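Local coordinates for protein catalase (Pseudomonas syringae, PDB 1M7S) that breaks down hydrogen peroxide into water and oxygen with the help of a heme cofactor, protecting cells from its toxic effects, at residues Lys111-Val122 and Val306-Ile317; Asn191-Val199 and Ile317-Arg328. All coordinates share one frame; numbering follows the deposited sequence.

Contact 1 (Lys111-Val122 and Val306-Ile317); sequences KFYTADGNWDLV and VAMAPANLVPGI. With HEM (protoporphyrin IX containing Fe), chain E.
Lys-111 reaches Val-306 and Ala-307 from the first strand of a beta hairpin, strands 107-114 and 117-124 of the catalase beta barrel, along which the irregular chain 306-317 is laid. With CG trans to the backbone N (chi1 177°) and bends further out, its side chain passes Val-306 CG2 and brings NZ to Ala-307 O at 2.9 Å. The same NZ forms a salt bridge with Asp-120 on the paired strand, meeting OD2 on its syn lone pair at 2.8 Å. At the hairpin bend, Thr-114 OG1 accepts from Asp-116 N, an ST turn, and donates to Gly-117 O, tying the type I turn shut. Asp-116 rests its CB on Val-314, while water 1 links OD2 to Pro-315 O and Thr-75 holds OD1. Val-314 CG1 also lies against Gly-117 O, at 3.5 Å. Asn-118 O meets Asn-312 CB and accepts a bond from Asn-8 of the second subunit, which places this edge of the hairpin at a subunit interface. Trp-119 is gripped in two ways: Ile-317 CD1 lies over one face, 3.6 Å from the centroid of the six-membered ring, a CH-pi contact 14° off the normal, whereas Asn-312 O approaches the ring edge at CD1. Leu-121 CB lies over the other face. Asp-120 carries most of the polar bonds. Its backbone N donates to Asn-312 O, and its buried carboxylate is shared out, since OD1 accepts from Ala-309 N at 2.6 Å on the anti side and from Asn-312 ND2 at 2.9 Å from above its plane. These donors and Lys-111 together probably limit its rotation. Val-122 then splits its two methyls: CG2 packs on Met-308 CB and Pro-310 CD, and CG1 touches the heme pyrrole carbon C3A at 3.6 Å.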
loop_
_atom_site.group_PDB
_atom_site.type_symbol
_atom_site.label_atom_id
_atom_site.label_comp_id
_atom_site.label_asym_id
_atom_site.label_seq_id
_atom_site.Cartn_x
_atom_site.Cartn_y
_atom_site.Cartn_z
ATOM N N LYS A 111 -1.049 2.464 -26.737
ATOM C CA LYS A 111 -0.699 3.734 -26.151
ATOM C C LYS A 111 0.040 4.540 -27.266
ATOM O O LYS A 111 1.099 4.077 -27.692
ATOM C CB LYS A 111 0.255 3.541 -24.981
ATOM C CG LYS A 111 0.743 4.824 -24.340
ATOM C CD LYS A 111 1.488 4.641 -23.002
ATOM C CE LYS A 111 0.558 4.087 -21.916
ATOM N NZ LYS A 111 -0.600 4.994 -21.637
ATOM N N PHE A 112 -0.578 5.638 -27.682
ATOM C CA PHE A 112 0.108 6.420 -28.747
ATOM C C PHE A 112 0.830 7.574 -28.077
ATOM O O PHE A 112 0.198 8.332 -27.334
ATOM C CB PHE A 112 -0.924 7.028 -29.674
ATOM C CG PHE A 112 -1.689 6.142 -30.591
ATOM C CD1 PHE A 112 -2.848 5.491 -30.156
ATOM C CD2 PHE A 112 -1.308 5.954 -31.907
ATOM C CE1 PHE A 112 -3.597 4.719 -31.029
ATOM C CE2 PHE A 112 -2.052 5.176 -32.767
ATOM C CZ PHE A 112 -3.222 4.540 -32.351
ATOM N N TYR A 113 2.140 7.707 -28.210
ATOM C CA TYR A 113 2.860 8.761 -27.510
ATOM C C TYR A 113 2.879 9.991 -28.462
ATOM O O TYR A 113 3.917 10.187 -29.089
ATOM C CB TYR A 113 4.260 8.327 -27.169
ATOM C CG TYR A 113 4.399 7.126 -26.214
ATOM C CD1 TYR A 113 4.449 7.314 -24.867
ATOM C CD2 TYR A 113 4.502 5.861 -26.737
ATOM C CE1 TYR A 113 4.605 6.229 -23.986
ATOM C CE2 TYR A 113 4.678 4.738 -25.897
ATOM C CZ TYR A 113 4.723 4.963 -24.537
ATOM O OH TYR A 113 4.896 3.873 -23.694
ATOM N N THR A 114 1.723 10.616 -28.575
ATOM C CA THR A 114 1.573 11.691 -29.577
ATOM C C THR A 114 2.236 12.976 -29.139
ATOM O O THR A 114 2.593 13.250 -28.006
ATOM C CB THR A 114 0.122 12.051 -29.969
ATOM O OG1 THR A 114 -0.402 13.036 -29.086
ATOM C CG2 THR A 114 -0.772 10.803 -29.968
ATOM N N ALA A 115 2.323 13.849 -30.162
ATOM C CA ALA A 115 2.911 15.184 -29.939
ATOM C C ALA A 115 2.005 16.094 -29.156
ATOM O O ALA A 115 2.442 17.215 -28.835
ATOM C CB ALA A 115 3.149 15.745 -31.367
ATOM N N ASP A 116 0.773 15.743 -28.814
ATOM C CA ASP A 116 -0.156 16.452 -27.998
ATOM C C ASP A 116 -0.403 15.741 -26.636
ATOM O O ASP A 116 -1.241 16.207 -25.879
ATOM C CB ASP A 116 -1.579 16.546 -28.570
ATOM C CG ASP A 116 -1.766 16.995 -29.979
ATOM O OD1 ASP A 116 -0.850 17.679 -30.510
ATOM O OD2 ASP A 116 -2.859 16.666 -30.531
ATOM N N GLY A 117 0.325 14.683 -26.386
ATOM C CA GLY A 117 0.123 13.923 -25.130
ATOM C C GLY A 117 -0.152 12.467 -25.491
ATOM O O GLY A 117 -0.352 12.034 -26.643
ATOM N N ASN A 118 -0.249 11.626 -24.445
ATOM C CA ASN A 118 -0.537 10.208 -24.730
ATOM C C ASN A 118 -2.048 9.967 -24.850
ATOM O O ASN A 118 -2.814 10.393 -24.011
ATOM C CB ASN A 118 0.021 9.280 -23.655
ATOM C CG ASN A 118 1.531 9.314 -23.507
ATOM O OD1 ASN A 118 2.251 9.832 -24.381
ATOM N ND2 ASN A 118 1.978 8.727 -22.397
ATOM N N TRP A 119 -2.404 9.320 -25.937
ATOM C CA TRP A 119 -3.736 8.878 -26.220
ATOM C C TRP A 119 -3.738 7.353 -26.214
ATOM O O TRP A 119 -3.014 6.728 -26.989
ATOM C CB TRP A 119 -4.216 9.320 -27.608
ATOM C CG TRP A 119 -5.567 8.739 -27.953
ATOM C CD1 TRP A 119 -6.668 8.695 -27.127
ATOM C CD2 TRP A 119 -5.963 8.171 -29.186
ATOM N NE1 TRP A 119 -7.706 8.091 -27.789
ATOM C CE2 TRP A 119 -7.307 7.768 -29.052
ATOM C CE3 TRP A 119 -5.307 7.951 -30.402
ATOM C CZ2 TRP A 119 -8.018 7.181 -30.106
ATOM C CZ3 TRP A 119 -6.016 7.352 -31.438
ATOM C CH2 TRP A 119 -7.354 6.967 -31.275
ATOM N N ASP A 120 -4.633 6.743 -25.446
ATOM C CA ASP A 120 -4.718 5.268 -25.415
ATOM C C ASP A 120 -5.999 4.798 -26.086
ATOM O O ASP A 120 -7.141 5.186 -25.716
ATOM C CB ASP A 120 -4.810 4.760 -23.956
ATOM C CG ASP A 120 -3.574 4.994 -23.127
ATOM O OD1 ASP A 120 -3.669 4.925 -21.889
ATOM O OD2 ASP A 120 -2.490 5.303 -23.686
ATOM N N LEU A 121 -5.848 3.941 -27.064
ATOM C CA LEU A 121 -6.997 3.327 -27.710
ATOM C C LEU A 121 -7.095 1.902 -27.127
ATOM O O LEU A 121 -6.403 0.985 -27.562
ATOM C CB LEU A 121 -6.820 3.327 -29.215
ATOM C CG LEU A 121 -7.978 2.668 -29.966
ATOM C CD1 LEU A 121 -9.347 3.232 -29.607
ATOM C CD2 LEU A 121 -7.706 2.793 -31.489
ATOM N N VAL A 122 -7.947 1.682 -26.136
ATOM C CA VAL A 122 -8.011 0.378 -25.427
ATOM C C VAL A 122 -9.122 -0.484 -26.024
ATOM O O VAL A 122 -10.300 -0.226 -25.722
ATOM C CB VAL A 122 -8.270 0.652 -23.941
ATOM C CG1 VAL A 122 -8.118 -0.637 -23.133
ATOM C CG2 VAL A 122 -7.288 1.707 -23.435
ATOM N N VAL A 306 2.701 -0.870 -17.610
ATOM C CA VAL A 306 2.038 0.075 -18.508
ATOM C C VAL A 306 0.619 0.323 -18.026
ATOM O O VAL A 306 -0.085 -0.566 -17.531
ATOM C CB VAL A 306 2.139 -0.388 -19.965
ATOM C CG1 VAL A 306 1.250 -1.597 -20.289
ATOM C CG2 VAL A 306 1.896 0.778 -20.927
ATOM N N ALA A 307 0.156 1.562 -18.145
ATOM C CA ALA A 307 -1.153 2.010 -17.673
ATOM C C ALA A 307 -1.980 2.478 -18.873
ATOM O O ALA A 307 -1.720 3.566 -19.398
ATOM C CB ALA A 307 -0.955 3.126 -16.653
ATOM N N MET A 308 -2.810 1.574 -19.399
ATOM C CA MET A 308 -3.657 1.929 -20.546
ATOM C C MET A 308 -4.983 2.469 -20.029
ATOM O O MET A 308 -5.567 1.791 -19.168
ATOM C CB MET A 308 -3.958 0.666 -21.370
ATOM C CG MET A 308 -2.747 -0.075 -21.942
ATOM S SD MET A 308 -2.069 0.984 -23.280
ATOM C CE MET A 308 -0.819 -0.137 -23.914
ATOM N N ALA A 309 -5.455 3.633 -20.468
ATOM C CA ALA A 309 -6.724 4.131 -19.925
ATOM C C ALA A 309 -7.445 4.974 -20.955
ATOM O O ALA A 309 -6.852 5.923 -21.486
ATOM C CB ALA A 309 -6.368 5.014 -18.704
ATOM N N PRO A 310 -8.721 4.750 -21.136
ATOM C CA PRO A 310 -9.548 5.542 -22.039
ATOM C C PRO A 310 -9.519 6.990 -21.596
ATOM O O PRO A 310 -9.672 7.902 -22.407
ATOM C CB PRO A 310 -10.937 4.877 -22.065
ATOM C CG PRO A 310 -10.597 3.469 -21.626
ATOM C CD PRO A 310 -9.498 3.618 -20.562
ATOM N N ALA A 311 -9.239 7.329 -20.318
ATOM C CA ALA A 311 -9.150 8.682 -19.852
ATOM C C ALA A 311 -7.909 9.382 -20.452
ATOM O O ALA A 311 -7.877 10.602 -20.291
ATOM C CB ALA A 311 -9.052 8.780 -18.333
ATOM N N ASN A 312 -6.925 8.697 -21.001
ATOM C CA ASN A 312 -5.761 9.422 -21.521
ATOM C C ASN A 312 -6.185 9.869 -22.943
ATOM O O ASN A 312 -6.156 9.073 -23.874
ATOM C CB ASN A 312 -4.535 8.523 -21.564
ATOM C CG ASN A 312 -3.947 8.249 -20.194
ATOM O OD1 ASN A 312 -3.972 9.117 -19.332
ATOM N ND2 ASN A 312 -3.389 7.052 -19.950
ATOM N N LEU A 313 -6.644 11.095 -23.023
ATOM C CA LEU A 313 -7.178 11.702 -24.238
ATOM C C LEU A 313 -6.382 12.948 -24.621
ATOM O O LEU A 313 -5.706 13.514 -23.765
ATOM C CB LEU A 313 -8.599 12.237 -23.927
ATOM C CG LEU A 313 -9.626 11.128 -23.685
ATOM C CD1 LEU A 313 -10.837 11.689 -22.932
ATOM C CD2 LEU A 313 -10.006 10.468 -25.002
ATOM N N VAL A 314 -6.487 13.298 -25.893
ATOM C CA VAL A 314 -5.795 14.547 -26.342
ATOM C C VAL A 314 -6.908 15.406 -26.939
ATOM O O VAL A 314 -7.939 14.896 -27.427
ATOM C CB VAL A 314 -4.720 14.134 -27.340
ATOM C CG1 VAL A 314 -3.570 13.334 -26.683
ATOM C CG2 VAL A 314 -5.231 13.261 -28.475
ATOM N N PRO A 315 -6.679 16.689 -27.085
ATOM C CA PRO A 315 -7.633 17.624 -27.688
ATOM C C PRO A 315 -7.962 17.113 -29.072
ATOM O O PRO A 315 -7.067 16.754 -29.843
ATOM C CB PRO A 315 -6.925 18.994 -27.669
ATOM C CG PRO A 315 -6.031 18.825 -26.434
ATOM C CD PRO A 315 -5.488 17.400 -26.589
ATOM N N GLY A 316 -9.234 16.978 -29.411
ATOM C CA GLY A 316 -9.653 16.429 -30.693
ATOM C C GLY A 316 -10.282 15.041 -30.545
ATOM O O GLY A 316 -10.804 14.492 -31.503
ATOM N N ILE A 317 -10.154 14.447 -29.354
ATOM C CA ILE A 317 -10.673 13.080 -29.174
ATOM C C ILE A 317 -11.357 13.065 -27.822
ATOM O O ILE A 317 -10.758 13.488 -26.826
ATOM C CB ILE A 317 -9.575 11.998 -29.168
ATOM C CG1 ILE A 317 -8.653 12.069 -30.368
ATOM C CG2 ILE A 317 -10.286 10.643 -29.064
ATOM C CD1 ILE A 317 -7.538 11.076 -30.569
HETATM C CHA HEM E . -8.421 -3.698 -18.696
HETATM C CHB HEM E . -10.692 -3.676 -22.970
HETATM C CHC HEM E . -14.890 -2.857 -20.721
HETATM C CHD HEM E . -12.474 -1.903 -16.610
HETATM C C1A HEM E . -8.691 -3.772 -20.042
HETATM C C2A HEM E . -7.680 -4.080 -21.083
HETATM C C3A HEM E . -8.307 -4.075 -22.258
HETATM C C4A HEM E . -9.709 -3.791 -22.003
HETATM C CMA HEM E . -7.730 -4.298 -23.663
HETATM C CAA HEM E . -6.200 -4.319 -20.738
HETATM C CBA HEM E . -5.264 -3.094 -21.011
HETATM C CGA HEM E . -3.792 -3.546 -20.814
HETATM O O1A HEM E . -3.249 -3.014 -19.815
HETATM O O2A HEM E . -3.398 -4.314 -21.713
HETATM C C1B HEM E . -12.018 -3.422 -22.747
HETATM C C2B HEM E . -13.034 -3.235 -23.776
HETATM C C3B HEM E . -14.207 -3.021 -23.145
HETATM C C4B HEM E . -13.949 -3.053 -21.732
HETATM C CMB HEM E . -12.740 -3.315 -25.280
HETATM C CAB HEM E . -15.615 -2.794 -23.697
HETATM C CBB HEM E . -15.864 -2.282 -24.887
HETATM C C1C HEM E . -14.575 -2.426 -19.458
HETATM C C2C HEM E . -15.486 -1.760 -18.557
HETATM C C3C HEM E . -14.817 -1.471 -17.433
HETATM C C4C HEM E . -13.479 -2.002 -17.588
HETATM C CMC HEM E . -16.957 -1.374 -18.869
HETATM C CAC HEM E . -15.272 -0.755 -16.146
HETATM C CBC HEM E . -16.096 0.308 -16.134
HETATM C C1D HEM E . -11.177 -2.387 -16.823
HETATM C C2D HEM E . -10.134 -2.396 -15.811
HETATM C C3D HEM E . -9.024 -2.882 -16.372
HETATM C C4D HEM E . -9.336 -3.193 -17.750
HETATM C CMD HEM E . -10.386 -1.918 -14.371
HETATM C CAD HEM E . -7.625 -3.087 -15.723
HETATM C CBD HEM E . -6.717 -1.852 -16.068
HETATM C CGD HEM E . -5.393 -1.840 -15.326
HETATM O O1D HEM E . -4.449 -1.177 -15.882
HETATM O O2D HEM E . -5.226 -2.412 -14.221
HETATM N NA HEM E . -9.909 -3.658 -20.649
HETATM N NB HEM E . -12.596 -3.285 -21.502
HETATM N NC HEM E . -13.358 -2.592 -18.833
HETATM N ND HEM E . -10.633 -2.835 -18.009
HETATM FE FE HEM E . -11.615 -3.025 -19.753
HETATM O O HOH W 1 -4.829 18.087 -29.799
HETATM O O HOH W 2 -9.084 7.108 -25.236
HETATM O O HOH W 3 -12.513 -5.375 -19.875
#

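Contact 2 (Asn191-Val199 and Ile317-Arg328); sequences NGVHAYKLV and IEPSEDRLLQGR. With HEM (protoporphyrin IX containing Fe), chain E.
Asp-322 OD2 is gripped by His-194 ND1, at 2.8 Å, and by water 5, which also accepts from Ala-195 N. The histidine arrives from above the carboxylate plane, the two flat groups standing 84° apart. Asp-322 is also the N-cap of helix 323-339, for its OD1 takes the N-H groups of Leu-324 and Leu-325. Leu-325 CB covers one face of the imidazole, 3.7 Å from the ring centroid. At the far edge of that ring, Arg-328 NH1 donates to His-194 NE2 at 2.9 Å. Water 4 joins NH1 to Gly-192 O and Tyr-196 OH. Ahead of the helix, Lys-197 and Glu-318 form the hydrogen-bonded pair of a short antiparallel bridge. Ser-320 OG donates to Ala-195 O at 2.6 Å, and Lys-197 NZ reaches the syn lone pair of Glu-321 OE2 in a salt bridge. A bend at chi3 (71°) lays the Arg-328 guanidinium with one face over a heme pyrrole, and its NH2 is hydrogen-bonded to Tyr-332 OH, the axial iron ligand by similarity. The chain from helix cap through imidazole to guanidinium thus orients a positive group that, as in other heme catalases, probably polarises the proximal tyrosine oxygen.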
loop_
_atom_site.group_PDB
_atom_site.type_symbol
_atom_site.label_atom_id
_atom_site.label_comp_id
_atom_site.label_asym_id
_atom_site.label_seq_id
_atom_site.Cartn_x
_atom_site.Cartn_y
_atom_site.Cartn_z
ATOM N N ASN A 191 -10.552 -3.657 -32.407
ATOM C CA ASN A 191 -11.677 -2.732 -32.531
ATOM C C ASN A 191 -11.766 -1.861 -31.294
ATOM O O ASN A 191 -11.582 -2.368 -30.196
ATOM C CB ASN A 191 -13.002 -3.505 -32.689
ATOM C CG ASN A 191 -13.101 -4.220 -34.028
ATOM O OD1 ASN A 191 -13.374 -3.609 -35.039
ATOM N ND2 ASN A 191 -12.827 -5.524 -34.074
ATOM N N GLY A 192 -12.187 -0.590 -31.412
ATOM C CA GLY A 192 -12.394 0.289 -30.274
ATOM C C GLY A 192 -13.669 -0.072 -29.528
ATOM O O GLY A 192 -13.767 0.264 -28.343
ATOM N N VAL A 193 -14.561 -0.783 -30.190
ATOM C CA VAL A 193 -15.892 -1.157 -29.753
ATOM C C VAL A 193 -16.836 0.045 -29.738
ATOM O O VAL A 193 -17.788 0.077 -30.542
ATOM C CB VAL A 193 -15.926 -1.912 -28.427
ATOM C CG1 VAL A 193 -17.334 -2.317 -28.081
ATOM C CG2 VAL A 193 -15.067 -3.196 -28.569
ATOM N N HIS A 194 -16.584 1.019 -28.900
ATOM C CA HIS A 194 -17.448 2.184 -28.811
ATOM C C HIS A 194 -17.224 3.168 -29.953
ATOM O O HIS A 194 -16.127 3.226 -30.483
ATOM C CB HIS A 194 -17.036 3.016 -27.569
ATOM C CG HIS A 194 -16.767 2.197 -26.358
ATOM N ND1 HIS A 194 -17.797 1.533 -25.733
ATOM C CD2 HIS A 194 -15.616 1.894 -25.686
ATOM C CE1 HIS A 194 -17.296 0.859 -24.695
ATOM N NE2 HIS A 194 -16.004 1.077 -24.646
ATOM N N ALA A 195 -18.221 4.019 -30.170
ATOM C CA ALA A 195 -18.023 5.197 -30.995
ATOM C C ALA A 195 -17.315 6.195 -30.040
ATOM O O ALA A 195 -17.661 6.297 -28.857
ATOM C CB ALA A 195 -19.374 5.847 -31.309
ATOM N N TYR A 196 -16.265 6.846 -30.554
ATOM C CA TYR A 196 -15.551 7.887 -29.875
ATOM C C TYR A 196 -16.012 9.207 -30.582
ATOM O O TYR A 196 -16.548 9.110 -31.676
ATOM C CB TYR A 196 -14.033 7.793 -30.030
ATOM C CG TYR A 196 -13.489 6.780 -29.031
ATOM C CD1 TYR A 196 -13.631 5.428 -29.285
ATOM C CD2 TYR A 196 -12.885 7.179 -27.846
ATOM C CE1 TYR A 196 -13.175 4.472 -28.375
ATOM C CE2 TYR A 196 -12.391 6.231 -26.940
ATOM C CZ TYR A 196 -12.566 4.897 -27.218
ATOM O OH TYR A 196 -12.124 3.920 -26.336
ATOM N N LYS A 197 -15.843 10.295 -29.885
ATOM C CA LYS A 197 -16.284 11.571 -30.465
ATOM C C LYS A 197 -15.025 12.315 -30.893
ATOM O O LYS A 197 -14.176 12.643 -30.049
ATOM C CB LYS A 197 -17.113 12.305 -29.422
ATOM C CG LYS A 197 -17.530 13.720 -29.586
ATOM C CD LYS A 197 -18.034 14.450 -28.339
ATOM C CE LYS A 197 -19.143 13.713 -27.590
ATOM N NZ LYS A 197 -19.834 14.691 -26.667
ATOM N N LEU A 198 -14.905 12.576 -32.184
ATOM C CA LEU A 198 -13.794 13.351 -32.698
ATOM C C LEU A 198 -14.256 14.823 -32.844
ATOM O O LEU A 198 -15.350 15.020 -33.380
ATOM C CB LEU A 198 -13.281 12.834 -34.048
ATOM C CG LEU A 198 -12.680 11.416 -33.975
ATOM C CD1 LEU A 198 -11.960 11.009 -35.262
ATOM C CD2 LEU A 198 -11.719 11.279 -32.819
ATOM N N VAL A 199 -13.403 15.722 -32.428
ATOM C CA VAL A 199 -13.776 17.144 -32.477
ATOM C C VAL A 199 -12.741 17.892 -33.317
ATOM O O VAL A 199 -11.531 17.635 -33.264
ATOM C CB VAL A 199 -14.217 17.718 -31.138
ATOM C CG1 VAL A 199 -14.065 16.792 -29.930
ATOM C CG2 VAL A 199 -13.770 19.137 -30.853
ATOM N N ILE A 317 -10.154 14.447 -29.354
ATOM C CA ILE A 317 -10.673 13.080 -29.174
ATOM C C ILE A 317 -11.357 13.065 -27.822
ATOM O O ILE A 317 -10.758 13.488 -26.826
ATOM C CB ILE A 317 -9.575 11.998 -29.168
ATOM C CG1 ILE A 317 -8.653 12.069 -30.368
ATOM C CG2 ILE A 317 -10.286 10.643 -29.064
ATOM C CD1 ILE A 317 -7.538 11.076 -30.569
ATOM N N GLU A 318 -12.612 12.657 -27.787
ATOM C CA GLU A 318 -13.334 12.650 -26.498
ATOM C C GLU A 318 -14.172 11.353 -26.492
ATOM O O GLU A 318 -14.492 10.763 -27.519
ATOM C CB GLU A 318 -14.283 13.852 -26.419
ATOM C CG GLU A 318 -13.741 15.259 -26.396
ATOM C CD GLU A 318 -14.685 16.424 -26.260
ATOM O OE1 GLU A 318 -15.920 16.279 -26.045
ATOM O OE2 GLU A 318 -14.229 17.601 -26.368
ATOM N N PRO A 319 -14.633 10.983 -25.318
ATOM C CA PRO A 319 -15.595 9.903 -25.136
ATOM C C PRO A 319 -16.988 10.292 -25.656
ATOM O O PRO A 319 -17.389 11.464 -25.617
ATOM C CB PRO A 319 -15.680 9.652 -23.628
ATOM C CG PRO A 319 -15.230 10.957 -23.063
ATOM C CD PRO A 319 -14.363 11.719 -24.062
ATOM N N SER A 320 -17.670 9.309 -26.241
ATOM C CA SER A 320 -19.060 9.522 -26.663
ATOM C C SER A 320 -19.921 9.208 -25.433
ATOM O O SER A 320 -19.368 8.842 -24.377
ATOM C CB SER A 320 -19.399 8.558 -27.800
ATOM O OG SER A 320 -19.437 7.248 -27.191
ATOM N N GLU A 321 -21.242 9.269 -25.550
ATOM C CA GLU A 321 -22.169 8.996 -24.480
ATOM C C GLU A 321 -22.537 7.538 -24.359
ATOM O O GLU A 321 -23.452 7.187 -23.592
ATOM C CB GLU A 321 -23.458 9.866 -24.652
ATOM C CG GLU A 321 -23.125 11.378 -24.538
ATOM C CD GLU A 321 -22.367 11.899 -25.755
ATOM O OE1 GLU A 321 -22.552 11.490 -26.940
ATOM O OE2 GLU A 321 -21.447 12.750 -25.578
ATOM N N ASP A 322 -21.789 6.628 -25.000
ATOM C CA ASP A 322 -21.984 5.191 -24.854
ATOM C C ASP A 322 -21.832 4.945 -23.356
ATOM O O ASP A 322 -20.789 5.275 -22.766
ATOM C CB ASP A 322 -20.892 4.473 -25.657
ATOM C CG ASP A 322 -20.707 2.998 -25.476
ATOM O OD1 ASP A 322 -20.896 2.477 -24.351
ATOM O OD2 ASP A 322 -20.374 2.317 -26.491
ATOM N N ARG A 323 -22.854 4.360 -22.740
ATOM C CA ARG A 323 -22.816 4.183 -21.312
ATOM C C ARG A 323 -21.815 3.197 -20.739
ATOM O O ARG A 323 -21.481 3.339 -19.550
ATOM C CB ARG A 323 -24.235 3.742 -20.849
ATOM C CG ARG A 323 -25.147 4.941 -21.064
ATOM C CD ARG A 323 -26.560 4.538 -20.618
ATOM N NE ARG A 323 -27.536 5.535 -21.095
ATOM C CZ ARG A 323 -28.866 5.338 -20.912
ATOM N NH1 ARG A 323 -29.332 4.278 -20.296
ATOM N NH2 ARG A 323 -29.678 6.300 -21.328
ATOM N N LEU A 324 -21.280 2.301 -21.523
ATOM C CA LEU A 324 -20.231 1.405 -21.090
ATOM C C LEU A 324 -18.914 2.187 -21.084
ATOM O O LEU A 324 -18.085 2.104 -20.158
ATOM C CB LEU A 324 -20.164 0.243 -22.115
ATOM C CG LEU A 324 -19.340 -0.948 -21.629
ATOM C CD1 LEU A 324 -19.983 -1.572 -20.400
ATOM C CD2 LEU A 324 -19.205 -1.944 -22.772
ATOM N N LEU A 325 -18.736 2.981 -22.173
ATOM C CA LEU A 325 -17.510 3.778 -22.266
ATOM C C LEU A 325 -17.352 4.789 -21.137
ATOM O O LEU A 325 -16.240 5.021 -20.616
ATOM C CB LEU A 325 -17.418 4.580 -23.562
ATOM C CG LEU A 325 -16.170 5.477 -23.759
ATOM C CD1 LEU A 325 -14.823 4.790 -23.581
ATOM C CD2 LEU A 325 -16.280 6.091 -25.171
ATOM N N GLN A 326 -18.431 5.490 -20.799
ATOM C CA GLN A 326 -18.459 6.463 -19.734
ATOM C C GLN A 326 -17.851 5.883 -18.455
ATOM O O GLN A 326 -17.023 6.519 -17.789
ATOM C CB GLN A 326 -19.898 6.949 -19.498
ATOM C CG GLN A 326 -20.475 7.766 -20.690
ATOM C CD GLN A 326 -20.007 9.207 -20.517
ATOM O OE1 GLN A 326 -20.130 9.776 -19.452
ATOM N NE2 GLN A 326 -19.454 9.836 -21.574
ATOM N N GLY A 327 -18.276 4.680 -18.061
ATOM C CA GLY A 327 -17.659 4.021 -16.891
ATOM C C GLY A 327 -16.174 3.754 -17.048
ATOM O O GLY A 327 -15.400 3.849 -16.057
ATOM N N ARG A 328 -15.733 3.450 -18.263
ATOM C CA ARG A 328 -14.320 3.131 -18.542
ATOM C C ARG A 328 -13.463 4.380 -18.408
ATOM O O ARG A 328 -12.324 4.272 -17.957
ATOM C CB ARG A 328 -14.149 2.522 -19.921
ATOM C CG ARG A 328 -14.927 1.225 -20.143
ATOM C CD ARG A 328 -14.668 0.734 -21.595
ATOM N NE ARG A 328 -13.284 0.246 -21.652
ATOM C CZ ARG A 328 -12.619 0.234 -22.814
ATOM N NH1 ARG A 328 -13.246 0.686 -23.915
ATOM N NH2 ARG A 328 -11.399 -0.236 -22.862
HETATM C CHA HEM E . -8.421 -3.698 -18.696
HETATM C CHB HEM E . -10.692 -3.676 -22.970
HETATM C CHC HEM E . -14.890 -2.857 -20.721
HETATM C CHD HEM E . -12.474 -1.903 -16.610
HETATM C C1A HEM E . -8.691 -3.772 -20.042
HETATM C C2A HEM E . -7.680 -4.080 -21.083
HETATM C C3A HEM E . -8.307 -4.075 -22.258
HETATM C C4A HEM E . -9.709 -3.791 -22.003
HETATM C CMA HEM E . -7.730 -4.298 -23.663
HETATM C CAA HEM E . -6.200 -4.319 -20.738
HETATM C CBA HEM E . -5.264 -3.094 -21.011
HETATM C CGA HEM E . -3.792 -3.546 -20.814
HETATM O O1A HEM E . -3.249 -3.014 -19.815
HETATM O O2A HEM E . -3.398 -4.314 -21.713
HETATM C C1B HEM E . -12.018 -3.422 -22.747
HETATM C C2B HEM E . -13.034 -3.235 -23.776
HETATM C C3B HEM E . -14.207 -3.021 -23.145
HETATM C C4B HEM E . -13.949 -3.053 -21.732
HETATM C CMB HEM E . -12.740 -3.315 -25.280
HETATM C CAB HEM E . -15.615 -2.794 -23.697
HETATM C CBB HEM E . -15.864 -2.282 -24.887
HETATM C C1C HEM E . -14.575 -2.426 -19.458
HETATM C C2C HEM E . -15.486 -1.760 -18.557
HETATM C C3C HEM E . -14.817 -1.471 -17.433
HETATM C C4C HEM E . -13.479 -2.002 -17.588
HETATM C CMC HEM E . -16.957 -1.374 -18.869
HETATM C CAC HEM E . -15.272 -0.755 -16.146
HETATM C CBC HEM E . -16.096 0.308 -16.134
HETATM C C1D HEM E . -11.177 -2.387 -16.823
HETATM C C2D HEM E . -10.134 -2.396 -15.811
HETATM C C3D HEM E . -9.024 -2.882 -16.372
HETATM C C4D HEM E . -9.336 -3.193 -17.750
HETATM C CMD HEM E . -10.386 -1.918 -14.371
HETATM C CAD HEM E . -7.625 -3.087 -15.723
HETATM C CBD HEM E . -6.717 -1.852 -16.068
HETATM C CGD HEM E . -5.393 -1.840 -15.326
HETATM O O1D HEM E . -4.449 -1.177 -15.882
HETATM O O2D HEM E . -5.226 -2.412 -14.221
HETATM N NA HEM E . -9.909 -3.658 -20.649
HETATM N NB HEM E . -12.596 -3.285 -21.502
HETATM N NC HEM E . -13.358 -2.592 -18.833
HETATM N ND HEM E . -10.633 -2.835 -18.009
HETATM FE FE HEM E . -11.615 -3.025 -19.753
HETATM O O HOH W 4 -12.142 1.444 -26.640
HETATM O O HOH W 5 -20.725 2.977 -28.980
HETATM O O HOH W 6 -17.383 14.189 -24.943
HETATM O O HOH W 3 -12.513 -5.375 -19.875
#

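How the contacts relate
Both contacts are buried, and the strands of both belong to the same antiparallel barrel sheet beside the heme. They meet at Ile-317, where the irregular chain of contact 1 becomes the strand of contact 2; next to it, Gly-316 O probably accepts a hydrogen bond from Val-199 N. Contact 1 joins hairpin and loop through tryptophan packing and a lysine-aspartate pair within the hairpin whose ends also bond the loop backbone; it meets the heme with a valine and a methionine. Contact 2 combines strand pairing with a helix cap and turns a histidine and an arginine to the porphyrin. A probable hydrogen bond from Arg-328 NH2 to Val-122 O joins the two near the heme, and both extend to the second subunit.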